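Local coordinates for cobalamin biosynthesis protein (Agrobacterium tumefaciens, PDB 3BY5) that probably takes part in cobalamin (vitamin B12) biosynthesis, resembling the C-terminal part of CbiG proteins, although its exact role in the pathway is not established, at residues Ala29-Glu34 / Lys61-Ser66; Phe37-Asp42 / Ile127-Asp132. All coordinates share one frame; numbering follows the deposited sequence.

Contact 1: Ala29-Glu34 / Lys61-Ser66; sequences AVRAAE and KGLSLS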
loop_
_atom_site.group_PDB
_atom_site.type_symbol
_atom_site.label_atom_id
_atom_site.label_comp_id
_atom_site.label_asym_id
_atom_site.label_seq_id
_atom_site.Cartn_x
_atom_site.Cartn_y
_atom_site.Cartn_z
ATOM N N ALA A 29 -2.575 12.245 -15.126
ATOM C CA ALA A 29 -2.230 10.977 -15.762
ATOM C C ALA A 29 -3.188 9.831 -15.420
ATOM O O ALA A 29 -3.477 8.988 -16.270
ATOM C CB ALA A 29 -0.808 10.591 -15.403
ATOM N N VAL A 30 -3.661 9.799 -14.176
ATOM C CA VAL A 30 -4.580 8.757 -13.726
ATOM C C VAL A 30 -5.967 8.987 -14.328
ATOM O O VAL A 30 -6.568 8.065 -14.866
ATOM C CB VAL A 30 -4.625 8.649 -12.172
ATOM C CG1 VAL A 30 -5.671 7.636 -11.712
ATOM C CG2 VAL A 30 -3.267 8.254 -11.622
ATOM N N ARG A 31 -6.451 10.225 -14.278
ATOM C CA ARG A 31 -7.761 10.559 -14.842
ATOM C C ARG A 31 -7.823 10.440 -16.367
ATOM O O ARG A 31 -8.878 10.121 -16.919
ATOM C CB ARG A 31 -8.222 11.949 -14.398
ATOM C CG ARG A 31 -8.646 12.039 -12.940
ATOM C CD ARG A 31 -9.581 13.219 -12.727
ATOM N NE ARG A 31 -9.450 13.802 -11.390
ATOM C CZ ARG A 31 -10.144 13.419 -10.319
ATOM N NH1 ARG A 31 -11.037 12.437 -10.401
ATOM N NH2 ARG A 31 -9.941 14.025 -9.156
ATOM N N ALA A 32 -6.698 10.690 -17.035
ATOM C CA ALA A 32 -6.594 10.490 -18.482
ATOM C C ALA A 32 -6.631 9.007 -18.837
ATOM O O ALA A 32 -7.236 8.632 -19.833
ATOM C CB ALA A 32 -5.339 11.145 -19.038
ATOM N N ALA A 33 -5.987 8.181 -18.012
ATOM C CA ALA A 33 -6.019 6.724 -18.147
ATOM C C ALA A 33 -7.431 6.176 -17.987
ATOM O O ALA A 33 -7.861 5.309 -18.749
ATOM C CB ALA A 33 -5.095 6.086 -17.130
ATOM N N GLU A 34 -8.144 6.702 -16.994
ATOM C CA GLU A 34 -9.525 6.331 -16.732
ATOM C C GLU A 34 -10.422 6.609 -17.932
ATOM O O GLU A 34 -11.195 5.746 -18.346
ATOM C CB GLU A 34 -10.034 7.061 -15.491
ATOM C CG GLU A 34 -9.465 6.499 -14.210
ATOM C CD GLU A 34 -9.972 7.199 -12.977
ATOM O OE1 GLU A 34 -10.440 6.499 -12.055
ATOM O OE2 GLU A 34 -9.901 8.444 -12.919
ATOM N N LYS A 61 -3.643 11.210 -2.228
ATOM C CA LYS A 61 -4.477 11.977 -1.303
ATOM C C LYS A 61 -5.490 12.806 -2.079
ATOM O O LYS A 61 -6.657 12.890 -1.694
ATOM C CB LYS A 61 -3.608 12.876 -0.412
ATOM C CG LYS A 61 -4.353 13.579 0.723
ATOM C CD LYS A 61 -3.400 14.080 1.808
ATOM C CE LYS A 61 -2.825 15.468 1.502
ATOM N NZ LYS A 61 -3.810 16.575 1.705
ATOM N N GLY A 62 -5.032 13.395 -3.181
ATOM C CA GLY A 62 -5.876 14.181 -4.075
ATOM C C GLY A 62 -6.912 13.342 -4.791
ATOM O O GLY A 62 -8.048 13.773 -4.967
ATOM N N LEU A 63 -6.524 12.134 -5.192
ATOM C CA LEU A 63 -7.451 11.199 -5.826
ATOM C C LEU A 63 -8.297 10.442 -4.798
ATOM O O LEU A 63 -9.219 9.717 -5.168
ATOM C CB LEU A 63 -6.697 10.202 -6.708
ATOM C CG LEU A 63 -6.010 10.680 -7.986
ATOM C CD1 LEU A 63 -4.907 9.720 -8.340
ATOM C CD2 LEU A 63 -6.977 10.819 -9.146
ATOM N N SER A 64 -7.972 10.630 -3.517
ATOM C CA SER A 64 -8.568 9.911 -2.382
ATOM C C SER A 64 -8.487 8.378 -2.530
ATOM O O SER A 64 -9.440 7.652 -2.228
ATOM C CB SER A 64 -9.988 10.407 -2.079
ATOM O OG SER A 64 -10.922 9.895 -3.007
ATOM N N LEU A 65 -7.328 7.914 -3.000
ATOM C CA LEU A 65 -7.038 6.496 -3.192
ATOM C C LEU A 65 -5.895 6.069 -2.283
ATOM O O LEU A 65 -5.060 6.888 -1.894
ATOM C CB LEU A 65 -6.660 6.214 -4.650
ATOM C CG LEU A 65 -7.685 6.543 -5.737
ATOM C CD1 LEU A 65 -7.075 6.393 -7.112
ATOM C CD2 LEU A 65 -8.927 5.681 -5.600
ATOM N N SER A 66 -5.869 4.781 -1.940
ATOM C CA SER A 66 -4.774 4.206 -1.169
ATOM C C SER A 66 -3.597 3.951 -2.093
ATOM O O SER A 66 -3.781 3.775 -3.295
ATOM C CB SER A 66 -5.202 2.902 -0.496
ATOM O OG SER A 66 -6.069 3.149 0.592
#
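The backbone oxygen L63 O, carried by the same residue that meets V30 and R31, takes a hydrogen bond of 2.8 Å from S64 OG. It is a bent approach: the C=O...OG angle is 101°, and the hydroxyl is tilted 29° from the carbonyl plane. S64 has positive phi and is the C-prime residue of a Schellman motif; its 3.2 Å bond from S64 N to K61 O is weak. The Schellman turn closes the helix close to the contact, and L63, at the turn, supplies most of the contact on its side. With CG anti to its own carbonyl carbon (chi1 -68°), the L63 side chain is carried towards helix 23-37. CD1 meets mainly the valine: L63 CD1 is 4.0 Å from V30 CG2 and equally far from V30 CB and V30 CG1, so it rests against the whole isopropyl group. L63 CD2 lies 4.2 Å above the plane of the R31 guanidinium, over its centre, and puts an apolar cover on one face of the charged group. R31 is otherwise an exposed residue, whereas V30 is buried, so the leucine spans the boundary between interior and surface. Helices 23-37 and 54-62 are the connections of two successive beta-alpha-beta units, and V30 and L63 pack them together beside strand 43-46. L63 also touches L44 of that strand, and V30 touches V41 in the loop before it, while A29 and A33 of helix 23-37 pack on strand 123-129.

Contact 2: Phe37-Asp42 / Ile127-Asp132; sequences FGVTVD and IAMTSD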
loop_
_atom_site.group_PDB
_atom_site.type_symbol
_atom_site.label_atom_id
_atom_site.label_comp_id
_atom_site.label_asym_id
_atom_site.label_seq_id
_atom_site.Cartn_x
_atom_site.Cartn_y
_atom_site.Cartn_z
ATOM N N PHE A 37 -9.379 4.470 -21.259
ATOM C CA PHE A 37 -9.571 3.025 -21.218
ATOM C C PHE A 37 -10.942 2.584 -20.711
ATOM O O PHE A 37 -11.291 1.405 -20.798
ATOM C CB PHE A 37 -8.449 2.365 -20.422
ATOM C CG PHE A 37 -7.084 2.570 -21.024
ATOM C CD1 PHE A 37 -6.848 2.274 -22.369
ATOM C CD2 PHE A 37 -6.031 3.053 -20.250
ATOM C CE1 PHE A 37 -5.589 2.462 -22.935
ATOM C CE2 PHE A 37 -4.765 3.240 -20.803
ATOM C CZ PHE A 37 -4.544 2.944 -22.151
ATOM N N GLY A 38 -11.721 3.530 -20.200
ATOM C CA GLY A 38 -13.064 3.229 -19.735
ATOM C C GLY A 38 -13.037 2.473 -18.430
ATOM O O GLY A 38 -13.825 1.553 -18.220
ATOM N N VAL A 39 -12.113 2.857 -17.556
ATOM C CA VAL A 39 -11.968 2.232 -16.243
ATOM C C VAL A 39 -12.149 3.264 -15.136
ATOM O O VAL A 39 -12.207 4.470 -15.397
ATOM C CB VAL A 39 -10.595 1.510 -16.076
ATOM C CG1 VAL A 39 -10.470 0.346 -17.054
ATOM C CG2 VAL A 39 -9.428 2.486 -16.232
ATOM N N THR A 40 -12.258 2.780 -13.905
ATOM C CA THR A 40 -12.272 3.648 -12.739
ATOM C C THR A 40 -11.335 3.036 -11.720
ATOM O O THR A 40 -11.605 1.961 -11.196
ATOM C CB THR A 40 -13.686 3.810 -12.127
ATOM O OG1 THR A 40 -14.686 3.632 -13.141
ATOM C CG2 THR A 40 -13.833 5.194 -11.500
ATOM N N VAL A 41 -10.224 3.722 -11.470
ATOM C CA VAL A 41 -9.183 3.257 -10.559
ATOM C C VAL A 41 -9.667 3.345 -9.115
ATOM O O VAL A 41 -10.149 4.390 -8.676
ATOM C CB VAL A 41 -7.892 4.099 -10.728
ATOM C CG1 VAL A 41 -6.813 3.634 -9.780
ATOM C CG2 VAL A 41 -7.399 4.035 -12.163
ATOM N N ASP A 42 -9.550 2.243 -8.381
ATOM C CA ASP A 42 -9.909 2.246 -6.968
ATOM C C ASP A 42 -8.733 1.945 -6.040
ATOM O O ASP A 42 -8.899 1.872 -4.824
ATOM C CB ASP A 42 -11.116 1.337 -6.686
ATOM C CG ASP A 42 -11.099 0.062 -7.502
ATOM O OD1 ASP A 42 -10.099 -0.677 -7.410
ATOM O OD2 ASP A 42 -12.087 -0.203 -8.224
ATOM N N ILE A 127 -2.642 -0.261 -15.938
ATOM C CA ILE A 127 -3.898 -0.669 -15.305
ATOM C C ILE A 127 -4.046 -2.190 -15.264
ATOM O O ILE A 127 -3.948 -2.861 -16.290
ATOM C CB ILE A 127 -5.149 0.018 -15.945
ATOM C CG1 ILE A 127 -5.132 1.526 -15.679
ATOM C CG2 ILE A 127 -6.456 -0.537 -15.377
ATOM C CD1 ILE A 127 -4.639 2.348 -16.836
ATOM N N ALA A 128 -4.261 -2.716 -14.060
ATOM C CA ALA A 128 -4.561 -4.130 -13.866
ATOM C C ALA A 128 -5.936 -4.318 -13.240
ATOM O O ALA A 128 -6.383 -3.486 -12.458
ATOM C CB ALA A 128 -3.499 -4.785 -13.008
HETATM N N MSE A 129 -6.606 -5.409 -13.605
HETATM C CA MSE A 129 -7.855 -5.824 -12.965
HETATM C C MSE A 129 -7.711 -7.224 -12.401
HETATM O O MSE A 129 -7.036 -8.066 -12.990
HETATM C CB MSE A 129 -9.015 -5.790 -13.953
HETATM C CG MSE A 129 -9.918 -4.595 -13.795
HETATM SE SE MSE A 129 -10.608 -3.977 -15.504
HETATM C CE MSE A 129 -11.826 -2.578 -14.898
ATOM N N THR A 130 -8.354 -7.471 -11.266
ATOM C CA THR A 130 -8.235 -8.758 -10.589
ATOM C C THR A 130 -9.432 -9.663 -10.880
ATOM O O THR A 130 -10.405 -9.225 -11.495
ATOM C CB THR A 130 -8.012 -8.580 -9.069
ATOM O OG1 THR A 130 -7.561 -9.817 -8.503
ATOM C CG2 THR A 130 -9.283 -8.119 -8.371
ATOM N N SER A 131 -9.336 -10.919 -10.437
ATOM C CA SER A 131 -10.356 -11.958 -10.657
ATOM C C SER A 131 -11.791 -11.547 -10.296
ATOM O O SER A 131 -12.723 -11.829 -11.052
ATOM C CB SER A 131 -9.979 -13.241 -9.903
ATOM O OG SER A 131 -8.695 -13.705 -10.282
ATOM N N ASP A 132 -11.957 -10.885 -9.151
ATOM C CA ASP A 132 -13.264 -10.370 -8.728
ATOM C C ASP A 132 -13.442 -8.894 -9.090
ATOM O O ASP A 132 -13.866 -8.557 -10.199
ATOM C CB ASP A 132 -13.490 -10.590 -7.222
ATOM C CG ASP A 132 -12.441 -9.900 -6.357
ATOM O OD1 ASP A 132 -12.779 -8.886 -5.704
ATOM O OD2 ASP A 132 -11.283 -10.370 -6.326
#
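F37 and V39, which touch I127, stand either side of G38, where the backbone turns out of helix 23-37 with a positive phi of 74° and then runs on in extended form. Facing them is the final stretch of strand 123-129, and the meeting is made entirely by apolar side chains. The F37 ring and I127 meet obliquely: I127 CD1 is 3.8 Å from F37 CD2 and 4.1 Å from F37 CE2. The branched I127 serves two partners, since its other branch points to the valine, with I127 CG2 4.3 Å from V39 CG2. In the fold, strand 123-129 runs antiparallel to both of its neighbours, 11-17 and 112-120, in the mixed five-stranded sheet; I127 pairs through its backbone with V114, and its side chain also packs on A33 of helix 23-37. The F37 side chain also touches A115, P116 and L118 of strand 112-120. V39 as a whole lies against I127 CG2. Its CG1 is anti to the carbonyl carbon (chi1 -64°) and meets the end of M129, a selenomethionine, the distance from V39 CG1 to M129 CE being 3.9 Å. The M129 side chain starts off to one side of the loop, and a bend at chi2 (145°) brings its terminal methyl to the valine. M129 itself still pairs with R112 through the backbone, as the last residue of the strand. Beyond it the chain soon becomes poorly ordered, at S131 and D132, the last residues modelled.

Contact 1 uses helix 23-37 itself, contact 2 its last residue and the loop after it; both are partly buried, with centres about 12 Å apart. Contact 1 joins that helix to the end of another helix, at a margin where a methyl covers an exposed guanidinium; contact 2 sets the loop after the helix on the sheet and is wholly apolar, with the buried I127 at its middle. E34 ties them together. Its backbone E34 O probably accepts a hydrogen bond from V39 N at 3.1 Å, and its carboxylate oxygen E34 OE1 probably does so from V41 N at 2.8 Å. L65 of contact 1 also packs against V41. Of the two, contact 1 alone approaches the second subunit.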